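Local coordinates for protein putative secreted lipase (Streptomyces sp. W007, PDB 5H6G) that probably hydrolyses ester bonds of lipids as a thermostable, secreted lipase of the alpha/beta-hydrolase class, at residues A[22-27]-A[96-101]; A[51-56]-A[245-250]; A[130-135]-A[191-196]; A[136-141]-A[209-214]. One frame throughout, in Å; residues are numbered along the deposited sequence.

Contact 1. Residues A[22-27]-A[96-101]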
loop_
_atom_site.group_PDB
_atom_site.type_symbol
_atom_site.label_atom_id
_atom_site.label_comp_id
_atom_site.label_asym_id
_atom_site.label_seq_id
_atom_site.Cartn_x
_atom_site.Cartn_y
_atom_site.Cartn_z
ATOM N N CYS A 22 8.687 19.814 3.075
ATOM C CA CYS A 22 9.729 18.819 3.286
ATOM C C CYS A 22 10.551 18.670 2.018
ATOM O O CYS A 22 10.002 18.679 0.928
ATOM C CB CYS A 22 9.118 17.467 3.696
ATOM S SG CYS A 22 10.238 16.302 4.510
ATOM N N LYS A 23 11.866 18.558 2.188
ATOM C CA LYS A 23 12.844 18.526 1.104
ATOM C C LYS A 23 13.697 17.268 1.274
ATOM O O LYS A 23 14.582 17.241 2.131
ATOM C CB LYS A 23 13.728 19.798 1.144
ATOM C CG LYS A 23 13.519 20.764 -0.015
ATOM C CD LYS A 23 12.162 21.458 0.016
ATOM C CE LYS A 23 11.742 21.835 -1.400
ATOM N NZ LYS A 23 10.388 22.443 -1.464
ATOM N N PRO A 24 13.416 16.210 0.483
ATOM C CA PRO A 24 14.101 14.935 0.554
ATOM C C PRO A 24 15.591 15.115 0.630
ATOM O O PRO A 24 16.138 15.876 -0.163
ATOM C CB PRO A 24 13.734 14.268 -0.777
ATOM C CG PRO A 24 12.397 14.809 -1.095
ATOM C CD PRO A 24 12.325 16.173 -0.507
ATOM N N SER A 25 16.228 14.432 1.582
ATOM C CA SER A 25 17.681 14.511 1.771
ATOM C C SER A 25 18.415 13.723 0.683
ATOM O O SER A 25 17.800 12.995 -0.092
ATOM C CB SER A 25 18.074 13.988 3.158
ATOM O OG SER A 25 17.901 12.576 3.258
ATOM N N ALA A 26 19.737 13.868 0.632
ATOM C CA ALA A 26 20.567 13.094 -0.311
ATOM C C ALA A 26 20.522 11.611 0.030
ATOM O O ALA A 26 20.536 10.770 -0.868
ATOM C CB ALA A 26 22.014 13.596 -0.300
ATOM N N ALA A 27 20.465 11.303 1.323
ATOM C CA ALA A 27 20.383 9.913 1.792
ATOM C C ALA A 27 19.034 9.227 1.424
ATOM O O ALA A 27 18.987 8.009 1.183
ATOM C CB ALA A 27 20.631 9.847 3.306
ATOM N N ASP A 96 5.781 17.983 -7.402
ATOM C CA ASP A 96 5.891 19.423 -7.681
ATOM C C ASP A 96 6.274 20.192 -6.417
ATOM O O ASP A 96 7.072 21.103 -6.498
ATOM C CB ASP A 96 4.586 20.028 -8.294
ATOM C CG ASP A 96 4.284 19.513 -9.743
ATOM O OD1 ASP A 96 5.061 18.679 -10.303
ATOM O OD2 ASP A 96 3.250 19.934 -10.340
ATOM N N ALA A 97 5.691 19.852 -5.273
ATOM C CA ALA A 97 5.986 20.575 -4.028
ATOM C C ALA A 97 7.417 20.299 -3.547
ATOM O O ALA A 97 8.132 21.195 -3.099
ATOM C CB ALA A 97 4.996 20.185 -2.951
ATOM N N THR A 98 7.819 19.045 -3.678
ATOM C CA THR A 98 9.094 18.564 -3.213
ATOM C C THR A 98 10.267 18.751 -4.218
ATOM O O THR A 98 11.417 18.746 -3.822
ATOM C CB THR A 98 8.913 17.088 -2.773
ATOM O OG1 THR A 98 9.938 16.745 -1.871
ATOM C CG2 THR A 98 8.959 16.113 -3.907
ATOM N N GLY A 99 9.978 18.896 -5.513
ATOM C CA GLY A 99 11.014 18.974 -6.561
ATOM C C GLY A 99 11.726 17.680 -6.966
ATOM O O GLY A 99 12.607 17.701 -7.843
ATOM N N ALA A 100 11.344 16.547 -6.369
ATOM C CA ALA A 100 11.951 15.256 -6.679
ATOM C C ALA A 100 11.396 14.685 -8.009
ATOM O O ALA A 100 10.269 14.988 -8.411
ATOM C CB ALA A 100 11.741 14.278 -5.534
ATOM N N PRO A 101 12.208 13.887 -8.712
ATOM C CA PRO A 101 11.751 13.336 -9.978
ATOM C C PRO A 101 10.785 12.129 -9.820
ATOM O O PRO A 101 9.934 11.894 -10.698
ATOM C CB PRO A 101 13.064 12.922 -10.666
ATOM C CG PRO A 101 14.020 12.642 -9.555
ATOM C CD PRO A 101 13.617 13.536 -8.412
#

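Contact 2. Residues A[51-56]-A[245-250]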
loop_
_atom_site.group_PDB
_atom_site.type_symbol
_atom_site.label_atom_id
_atom_site.label_comp_id
_atom_site.label_asym_id
_atom_site.label_seq_id
_atom_site.Cartn_x
_atom_site.Cartn_y
_atom_site.Cartn_z
ATOM N N PRO A 51 5.468 7.796 11.384
ATOM C CA PRO A 51 6.580 8.264 12.277
ATOM C C PRO A 51 7.808 7.371 12.259
ATOM O O PRO A 51 8.898 7.872 12.364
ATOM C CB PRO A 51 5.958 8.289 13.682
ATOM C CG PRO A 51 4.612 7.659 13.539
ATOM C CD PRO A 51 4.184 7.788 12.095
ATOM N N TYR A 52 7.611 6.068 12.113
ATOM C CA TYR A 52 8.692 5.118 11.862
ATOM C C TYR A 52 9.607 5.547 10.692
ATOM O O TYR A 52 10.848 5.490 10.818
ATOM C CB TYR A 52 8.103 3.727 11.603
ATOM C CG TYR A 52 9.103 2.607 11.478
ATOM C CD1 TYR A 52 9.767 2.352 10.273
ATOM C CD2 TYR A 52 9.371 1.765 12.559
ATOM C CE1 TYR A 52 10.679 1.305 10.150
ATOM C CE2 TYR A 52 10.280 0.718 12.443
ATOM C CZ TYR A 52 10.928 0.494 11.237
ATOM O OH TYR A 52 11.814 -0.538 11.143
ATOM N N LEU A 53 9.012 5.985 9.578
ATOM C CA LEU A 53 9.787 6.453 8.427
ATOM C C LEU A 53 10.268 7.888 8.604
ATOM O O LEU A 53 11.347 8.223 8.121
ATOM C CB LEU A 53 9.013 6.276 7.114
ATOM C CG LEU A 53 8.632 4.837 6.753
ATOM C CD1 LEU A 53 7.712 4.768 5.539
ATOM C CD2 LEU A 53 9.856 3.962 6.545
ATOM N N VAL A 54 9.500 8.721 9.305
ATOM C CA VAL A 54 9.933 10.068 9.618
ATOM C C VAL A 54 11.230 10.005 10.409
ATOM O O VAL A 54 12.177 10.703 10.065
ATOM C CB VAL A 54 8.868 10.891 10.409
ATOM C CG1 VAL A 54 9.439 12.213 10.931
ATOM C CG2 VAL A 54 7.655 11.216 9.537
ATOM N N ASN A 55 11.290 9.162 11.438
ATOM C CA ASN A 55 12.505 9.045 12.280
ATOM C C ASN A 55 13.708 8.416 11.592
ATOM O O ASN A 55 14.802 8.538 12.104
ATOM C CB ASN A 55 12.238 8.289 13.596
ATOM C CG ASN A 55 11.202 8.980 14.470
ATOM O OD1 ASN A 55 11.104 10.217 14.520
ATOM N ND2 ASN A 55 10.400 8.176 15.152
ATOM N N ARG A 56 13.493 7.723 10.476
ATOM C CA ARG A 56 14.571 7.234 9.619
ATOM C C ARG A 56 14.991 8.230 8.525
ATOM O O ARG A 56 15.864 7.915 7.728
ATOM C CB ARG A 56 14.188 5.870 9.011
ATOM C CG ARG A 56 14.928 4.672 9.601
ATOM C CD ARG A 56 14.062 3.435 9.661
ATOM N NE ARG A 56 13.213 3.571 10.830
ATOM C CZ ARG A 56 13.199 2.779 11.900
ATOM N NH1 ARG A 56 13.952 1.675 11.988
ATOM N NH2 ARG A 56 12.364 3.083 12.891
ATOM N N GLU A 245 11.043 -4.312 7.064
ATOM C CA GLU A 245 11.138 -4.763 5.680
ATOM C C GLU A 245 10.725 -3.674 4.670
ATOM O O GLU A 245 11.368 -3.524 3.611
ATOM C CB GLU A 245 10.310 -6.043 5.497
ATOM C CG GLU A 245 10.606 -6.867 4.253
ATOM C CD GLU A 245 12.031 -7.441 4.154
ATOM O OE1 GLU A 245 12.831 -7.366 5.117
ATOM O OE2 GLU A 245 12.345 -7.974 3.069
ATOM N N VAL A 246 9.690 -2.890 4.999
ATOM C CA VAL A 246 9.346 -1.722 4.188
ATOM C C VAL A 246 10.579 -0.819 4.117
ATOM O O VAL A 246 10.964 -0.423 3.042
ATOM C CB VAL A 246 8.128 -0.946 4.725
ATOM C CG1 VAL A 246 7.978 0.415 4.046
ATOM C CG2 VAL A 246 6.874 -1.771 4.551
ATOM N N ALA A 247 11.205 -0.543 5.258
ATOM C CA ALA A 247 12.377 0.324 5.298
ATOM C C ALA A 247 13.566 -0.255 4.528
ATOM O O ALA A 247 14.314 0.489 3.915
ATOM C CB ALA A 247 12.769 0.667 6.739
ATOM N N ASN A 248 13.745 -1.569 4.550
ATOM C CA ASN A 248 14.728 -2.200 3.649
ATOM C C ASN A 248 14.473 -1.908 2.160
ATOM O O ASN A 248 15.412 -1.568 1.458
ATOM C CB ASN A 248 14.796 -3.702 3.875
ATOM C CG ASN A 248 15.516 -4.071 5.174
ATOM O OD1 ASN A 248 16.216 -3.261 5.790
ATOM N ND2 ASN A 248 15.354 -5.306 5.579
ATOM N N ALA A 249 13.220 -2.013 1.703
ATOM C CA ALA A 249 12.850 -1.755 0.299
ATOM C C ALA A 249 13.006 -0.296 -0.138
ATOM O O ALA A 249 13.284 -0.020 -1.301
ATOM C CB ALA A 249 11.424 -2.214 0.033
ATOM N N LEU A 250 12.830 0.623 0.793
ATOM C CA LEU A 250 12.998 2.035 0.529
ATOM C C LEU A 250 14.434 2.521 0.494
ATOM O O LEU A 250 14.681 3.646 0.063
ATOM C CB LEU A 250 12.270 2.834 1.601
ATOM C CG LEU A 250 10.750 2.666 1.648
ATOM C CD1 LEU A 250 10.219 3.458 2.836
ATOM C CD2 LEU A 250 10.127 3.122 0.336
#

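Contact 3. Residues A[130-135]-A[191-196]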
loop_
_atom_site.group_PDB
_atom_site.type_symbol
_atom_site.label_atom_id
_atom_site.label_comp_id
_atom_site.label_asym_id
_atom_site.label_seq_id
_atom_site.Cartn_x
_atom_site.Cartn_y
_atom_site.Cartn_z
ATOM N N ALA A 130 9.754 2.886 -6.611
ATOM C CA ALA A 130 9.407 1.605 -5.988
ATOM C C ALA A 130 7.964 1.561 -5.543
ATOM O O ALA A 130 7.391 2.585 -5.207
ATOM C CB ALA A 130 10.321 1.318 -4.808
ATOM N N LEU A 131 7.389 0.359 -5.580
ATOM C CA LEU A 131 6.065 0.091 -5.077
ATOM C C LEU A 131 6.207 -1.069 -4.106
ATOM O O LEU A 131 6.612 -2.166 -4.509
ATOM C CB LEU A 131 5.095 -0.275 -6.197
ATOM C CG LEU A 131 3.685 -0.725 -5.755
ATOM C CD1 LEU A 131 2.999 0.315 -4.892
ATOM C CD2 LEU A 131 2.808 -1.055 -6.953
ATOM N N VAL A 132 5.914 -0.793 -2.826
ATOM C CA VAL A 132 5.884 -1.792 -1.786
ATOM C C VAL A 132 4.436 -2.020 -1.382
ATOM O O VAL A 132 3.775 -1.105 -0.922
ATOM C CB VAL A 132 6.683 -1.328 -0.567
ATOM C CG1 VAL A 132 6.716 -2.417 0.503
ATOM C CG2 VAL A 132 8.098 -0.934 -0.989
ATOM N N GLY A 133 3.955 -3.234 -1.584
ATOM C CA GLY A 133 2.619 -3.637 -1.189
ATOM C C GLY A 133 2.676 -4.498 0.058
ATOM O O GLY A 133 3.413 -5.497 0.098
ATOM N N ILE A 134 1.914 -4.114 1.083
ATOM C CA ILE A 134 1.776 -4.929 2.295
ATOM C C ILE A 134 0.444 -5.644 2.217
ATOM O O ILE A 134 -0.596 -5.007 2.210
ATOM C CB ILE A 134 1.831 -4.072 3.568
ATOM C CG1 ILE A 134 3.010 -3.104 3.516
ATOM C CG2 ILE A 134 1.944 -4.976 4.794
ATOM C CD1 ILE A 134 3.099 -2.192 4.706
ATOM N N ALA A 135 0.475 -6.965 2.139
ATOM C CA ALA A 135 -0.729 -7.776 1.888
ATOM C C ALA A 135 -1.649 -7.230 0.772
ATOM O O ALA A 135 -2.824 -7.035 1.001
ATOM C CB ALA A 135 -1.521 -7.964 3.172
ATOM N N ARG A 191 10.815 -0.897 -9.050
ATOM C CA ARG A 191 11.219 -1.985 -8.140
ATOM C C ARG A 191 10.035 -2.324 -7.228
ATOM O O ARG A 191 9.513 -1.458 -6.527
ATOM C CB ARG A 191 12.452 -1.597 -7.330
ATOM C CG ARG A 191 13.680 -1.293 -8.195
ATOM C CD ARG A 191 14.637 -0.299 -7.526
ATOM N NE ARG A 191 15.660 -0.982 -6.733
ATOM C CZ ARG A 191 16.899 -1.290 -7.144
ATOM N NH1 ARG A 191 17.325 -0.961 -8.368
ATOM N NH2 ARG A 191 17.735 -1.933 -6.311
ATOM N N TYR A 192 9.588 -3.568 -7.274
ATOM C CA TYR A 192 8.380 -3.983 -6.552
ATOM C C TYR A 192 8.747 -4.845 -5.357
ATOM O O TYR A 192 9.553 -5.743 -5.491
ATOM C CB TYR A 192 7.490 -4.841 -7.427
ATOM C CG TYR A 192 6.880 -4.171 -8.615
ATOM C CD1 TYR A 192 7.608 -3.958 -9.782
ATOM C CD2 TYR A 192 5.541 -3.815 -8.603
ATOM C CE1 TYR A 192 7.002 -3.385 -10.897
ATOM C CE2 TYR A 192 4.927 -3.254 -9.707
ATOM C CZ TYR A 192 5.637 -3.033 -10.855
ATOM O OH TYR A 192 4.966 -2.463 -11.943
ATOM N N THR A 193 8.148 -4.575 -4.209
ATOM C CA THR A 193 8.287 -5.457 -3.052
ATOM C C THR A 193 6.858 -5.807 -2.621
ATOM O O THR A 193 5.975 -4.945 -2.635
ATOM C CB THR A 193 9.115 -4.816 -1.910
ATOM O OG1 THR A 193 10.437 -4.519 -2.379
ATOM C CG2 THR A 193 9.221 -5.768 -0.715
ATOM N N VAL A 194 6.630 -7.090 -2.347
ATOM C CA VAL A 194 5.400 -7.572 -1.746
ATOM C C VAL A 194 5.748 -8.278 -0.436
ATOM O O VAL A 194 6.650 -9.136 -0.403
ATOM C CB VAL A 194 4.618 -8.510 -2.659
ATOM C CG1 VAL A 194 3.385 -9.033 -1.945
ATOM C CG2 VAL A 194 4.177 -7.762 -3.909
ATOM N N ILE A 195 5.029 -7.889 0.627
ATOM C CA ILE A 195 5.166 -8.477 1.968
ATOM C C ILE A 195 3.828 -9.092 2.334
ATOM O O ILE A 195 2.864 -8.373 2.454
ATOM C CB ILE A 195 5.556 -7.430 3.022
ATOM C CG1 ILE A 195 6.855 -6.736 2.605
ATOM C CG2 ILE A 195 5.767 -8.105 4.372
ATOM C CD1 ILE A 195 7.235 -5.497 3.387
ATOM N N ALA A 196 3.774 -10.417 2.472
ATOM C CA ALA A 196 2.537 -11.123 2.794
ATOM C C ALA A 196 2.688 -11.946 4.057
ATOM O O ALA A 196 3.816 -12.290 4.459
ATOM C CB ALA A 196 2.127 -12.023 1.646
HETATM O O HOH W 1 4.707 -4.198 -4.917
#

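Contact 4. Residues A[136-141]-A[209-214]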
loop_
_atom_site.group_PDB
_atom_site.type_symbol
_atom_site.label_atom_id
_atom_site.label_comp_id
_atom_site.label_asym_id
_atom_site.label_seq_id
_atom_site.Cartn_x
_atom_site.Cartn_y
_atom_site.Cartn_z
ATOM N N PRO A 136 -1.103 -6.966 -0.432
ATOM C CA PRO A 136 -1.898 -6.420 -1.543
ATOM C C PRO A 136 -2.732 -7.464 -2.236
ATOM O O PRO A 136 -2.209 -8.518 -2.561
ATOM C CB PRO A 136 -0.832 -5.936 -2.522
ATOM C CG PRO A 136 0.313 -6.851 -2.296
ATOM C CD PRO A 136 0.299 -7.199 -0.832
ATOM N N ASP A 137 -3.996 -7.170 -2.525
ATOM C CA ASP A 137 -4.785 -8.104 -3.337
ATOM C C ASP A 137 -4.567 -7.950 -4.854
ATOM O O ASP A 137 -5.502 -7.637 -5.623
ATOM C CB ASP A 137 -6.261 -8.100 -2.956
ATOM C CG ASP A 137 -6.888 -6.763 -3.046
ATOM O OD1 ASP A 137 -6.208 -5.756 -2.830
ATOM O OD2 ASP A 137 -8.091 -6.727 -3.293
ATOM N N ASN A 138 -3.342 -8.282 -5.276
ATOM C CA ASN A 138 -2.868 -8.026 -6.636
ATOM C C ASN A 138 -3.558 -8.814 -7.742
ATOM O O ASN A 138 -3.629 -8.307 -8.865
ATOM C CB ASN A 138 -1.356 -8.190 -6.739
ATOM C CG ASN A 138 -0.622 -6.933 -6.328
ATOM O OD1 ASN A 138 -1.003 -5.827 -6.718
ATOM N ND2 ASN A 138 0.441 -7.089 -5.565
ATOM N N HIS A 139 -4.089 -10.002 -7.435
ATOM C CA HIS A 139 -4.987 -10.720 -8.363
ATOM C C HIS A 139 -6.403 -10.890 -7.796
ATOM O O HIS A 139 -7.124 -11.830 -8.147
ATOM C CB HIS A 139 -4.359 -12.044 -8.785
ATOM C CG HIS A 139 -2.989 -11.866 -9.358
ATOM N ND1 HIS A 139 -1.846 -11.904 -8.586
ATOM C CD2 HIS A 139 -2.589 -11.546 -10.609
ATOM C CE1 HIS A 139 -0.799 -11.659 -9.347
ATOM N NE2 HIS A 139 -1.224 -11.426 -10.577
ATOM N N GLY A 140 -6.812 -9.928 -6.969
ATOM C CA GLY A 140 -8.170 -9.879 -6.426
ATOM C C GLY A 140 -8.389 -10.745 -5.203
ATOM O O GLY A 140 -7.464 -11.396 -4.707
ATOM N N THR A 141 -9.620 -10.720 -4.713
ATOM C CA THR A 141 -10.046 -11.515 -3.568
ATOM C C THR A 141 -11.555 -11.844 -3.754
ATOM O O THR A 141 -12.054 -11.885 -4.898
ATOM C CB THR A 141 -9.750 -10.762 -2.257
ATOM O OG1 THR A 141 -10.122 -11.575 -1.149
ATOM C CG2 THR A 141 -10.530 -9.437 -2.171
ATOM N N GLN A 209 -1.118 -12.665 -3.788
ATOM C CA GLN A 209 -0.666 -11.325 -3.490
ATOM C C GLN A 209 0.660 -11.024 -4.202
ATOM O O GLN A 209 0.940 -9.894 -4.551
ATOM C CB GLN A 209 -0.501 -11.169 -1.992
ATOM C CG GLN A 209 -1.786 -11.367 -1.202
ATOM C CD GLN A 209 -1.573 -11.312 0.292
ATOM O OE1 GLN A 209 -0.599 -10.749 0.772
ATOM N NE2 GLN A 209 -2.486 -11.911 1.036
ATOM N N TYR A 210 1.463 -12.056 -4.406
ATOM C CA TYR A 210 2.753 -11.923 -5.044
ATOM C C TYR A 210 2.682 -11.512 -6.491
ATOM O O TYR A 210 1.717 -11.796 -7.181
ATOM C CB TYR A 210 3.515 -13.244 -4.957
ATOM C CG TYR A 210 3.977 -13.661 -3.560
ATOM C CD1 TYR A 210 4.026 -12.764 -2.498
ATOM C CD2 TYR A 210 4.435 -14.964 -3.338
ATOM C CE1 TYR A 210 4.484 -13.162 -1.253
ATOM C CE2 TYR A 210 4.903 -15.368 -2.092
ATOM C CZ TYR A 210 4.912 -14.465 -1.060
ATOM O OH TYR A 210 5.380 -14.853 0.151
ATOM N N LEU A 211 3.748 -10.849 -6.929
ATOM C CA LEU A 211 3.880 -10.356 -8.311
ATOM C C LEU A 211 4.946 -11.167 -9.041
ATOM O O LEU A 211 6.029 -11.388 -8.518
ATOM C CB LEU A 211 4.273 -8.881 -8.302
ATOM C CG LEU A 211 3.268 -7.735 -8.447
ATOM C CD1 LEU A 211 1.816 -8.130 -8.412
ATOM C CD2 LEU A 211 3.556 -6.615 -7.471
ATOM N N ASP A 212 4.625 -11.611 -10.248
ATOM C CA ASP A 212 5.583 -12.244 -11.128
ATOM C C ASP A 212 6.248 -11.239 -12.114
ATOM O O ASP A 212 5.589 -10.666 -12.999
ATOM C CB ASP A 212 4.871 -13.362 -11.889
ATOM C CG ASP A 212 5.794 -14.119 -12.812
ATOM O OD1 ASP A 212 7.004 -14.229 -12.526
ATOM O OD2 ASP A 212 5.278 -14.609 -13.823
ATOM N N GLY A 213 7.555 -11.049 -11.964
ATOM C CA GLY A 213 8.327 -10.200 -12.860
ATOM C C GLY A 213 9.785 -10.138 -12.436
ATOM O O GLY A 213 10.144 -10.631 -11.367
ATOM N N PRO A 214 10.640 -9.528 -13.264
ATOM C CA PRO A 214 12.092 -9.576 -12.972
ATOM C C PRO A 214 12.581 -8.694 -11.807
ATOM O O PRO A 214 13.588 -9.036 -11.199
ATOM C CB PRO A 214 12.728 -9.133 -14.306
ATOM C CG PRO A 214 11.658 -8.316 -14.989
ATOM C CD PRO A 214 10.346 -8.938 -14.591
#

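Contact 1. Residues A[22-27]-A[96-101]
K23 NZ donates a hydrogen bond of 3.1 Å to the backbone oxygen A97 O. The donor lies in the carbonyl plane, with a C=O...N angle of 157°. A97 belongs to the last turn of helix 80-98, so the ammonium group sits at the C-terminal end of that helix. The lysine chain bends at chi2 (69°) and then runs out nearly extended through CE and NZ. That bend brings its end to the helix, although its CB does not point there. On the way CE passes 3.9 Å from T98 O, the next carbonyl of the same turn.

T98 OG1 faces C22 O, but the hydrogen bond between them is weak and doubtful, because the hydroxyl lies too near the P24 ring in the model. G99 follows with positive phi and ends the helix.

The contact joins the loop between strands 16-17 and 32-35 to the end of helix 80-98. The loop is also fixed by the disulfide of C22 with C59, and P31 packs against T98 and A100. The last carbonyls of a helix point out of its C-terminal end, where the helix dipole is negative. The lysine ammonium is therefore likely to be favoured there by the dipole as well as by its bond.

Contact 2. Residues A[51-56]-A[245-250]
L53 and L250 meet by their methyl ends, the two side chains crossing at about a right angle. L250 CD1 lies 3.8 Å from L53 CD2 and almost as near to L53 CD1, so one methyl rests against both branches of the other leucine. A247 supplies a small methyl group between larger neighbours. Its CB lies at the edge of the Y52 ring, near the ring plane and 4.1 Å from CE1. The same CB is 4.2 Å from R56 CD and touches L53 CD2 more loosely.

These contacts join helix 49-54 to helix 240-250, the last helix of the alpha/beta-hydrolase fold in this chain. Helix 240-250 also packs on the central sheet: V246 touches V132 and I134, and A249 touches V132 and T193.

No hydrogen bond crosses the pair. The polar bonds lie within each segment. N248 ND2 donates to E245 OE1. R56 NE donates to Y52 O at 3.0 Å, with an N-H...O angle of 163°. R56 NH2 lies 3.1 Å above the Y52 ring plane, over its centre. Y52 CG is anti to the backbone N (chi1 -173°), which sends the ring toward helix 240-250, where it also touches R240 and H244.

Contact 3. Residues A[130-135]-A[191-196]
Strands 130-134 and 191-196 run parallel, with axes 4.7 Å apart and 9° between their directions, and five backbone hydrogen bonds join them, from L131 N to R191 O at one end to A135 N to I195 O (2.8 Å) at the other.

V132 and T193 lie side by side and point the same way, with V132 CG2 4.1 Å from T193 CB. V132 CG1 also reaches I195 CD1. A130, I134 and R191 share that face of the sheet, where helix 240-250 packs on V132, I134, T193 and I195.

This is the inner part of the parallel sheet of an alpha/beta hydrolase. Strand 128-134 is also bonded to strand 103-108, which leads to a probable nucleophile elbow at S109. Just past the strand, A135 touches D200, a candidate acid of the catalytic triad.

On the other face, L131 CD2 meets Y192 CE2 at 4.1 Å, approaching the ring obliquely. Chi1 of 174° and chi2 of 56° together bring this methyl beside the ring. A water donates to L131 O at 2.8 Å and to T193 O at 2.7 Å, bridging the strands. It lies at the ring edge of Y192, in plane. Y192 OH bonds to V187 N.

Contact 4. Residues A[136-141]-A[209-214]
N138 lays its amide against the L211 side chain and bonds past it to the backbone. ND2 donates to Q209 O at 3.0 Å, with an N-H...O angle of 170°. The oxygen lies in the amide plane and the donor in the carbonyl plane, so the bond is straight and flat at both ends. The L211 side chain crosses that of N138 at about a right angle, with L211 CD1 3.3 Å from N138 ND2. A leucine in place of N138 would probably leave Q209 O without this donor and the 209-211 backbone less firmly held.

Q209 crosses the P136 ring at about a right angle. Its CG packs 3.2 Å from P136 O, and the chain is extended beyond CG. Its CB is equally near that oxygen, and OE1 lies 4.0 Å from P136 CD. The Q209 amide nitrogen bonds to V203 O and weakly to D200.

Segment 136-141 follows strand 128-134 directly; 209-214 lies in the loop from strand 191-196 to strand 216-220. Its Q209 end is near the probable active site of this alpha/beta hydrolase, where D200 is the candidate acid of a triad with S109 and H232. Residues 137-140 form a type I beta turn, closed by G140 N to D137 O.

H139 meets Y210 O at its ring edge, in plane, with CE1 3.3 Å away. Its two ring nitrogens are held outside this pair: NE2 bonds to D185 OD1, and ND1 to T208 O.

Overall arrangement
Contact 3 lies in the core, and its chemistry is mainly backbone hydrogen bonding between parallel strands. Contacts 2 and 4 are also buried and both touch contact 3. Helix 240-250 of contact 2 packs on the V132 and T193 face. Segment 136-141 of contact 4 follows 130-135 of contact 3 directly, while L211 lies against Y192 and Q209 against A135 and A196. Contact 2 is almost wholly apolar across its helices, while contact 4 mixes one side-chain amide hydrogen bond to a backbone oxygen with packing beside the probable catalytic residues. Contact 1 lies nearer the surface, about 30 Å from contact 4 between centres, and relies on a lysine at a helix end.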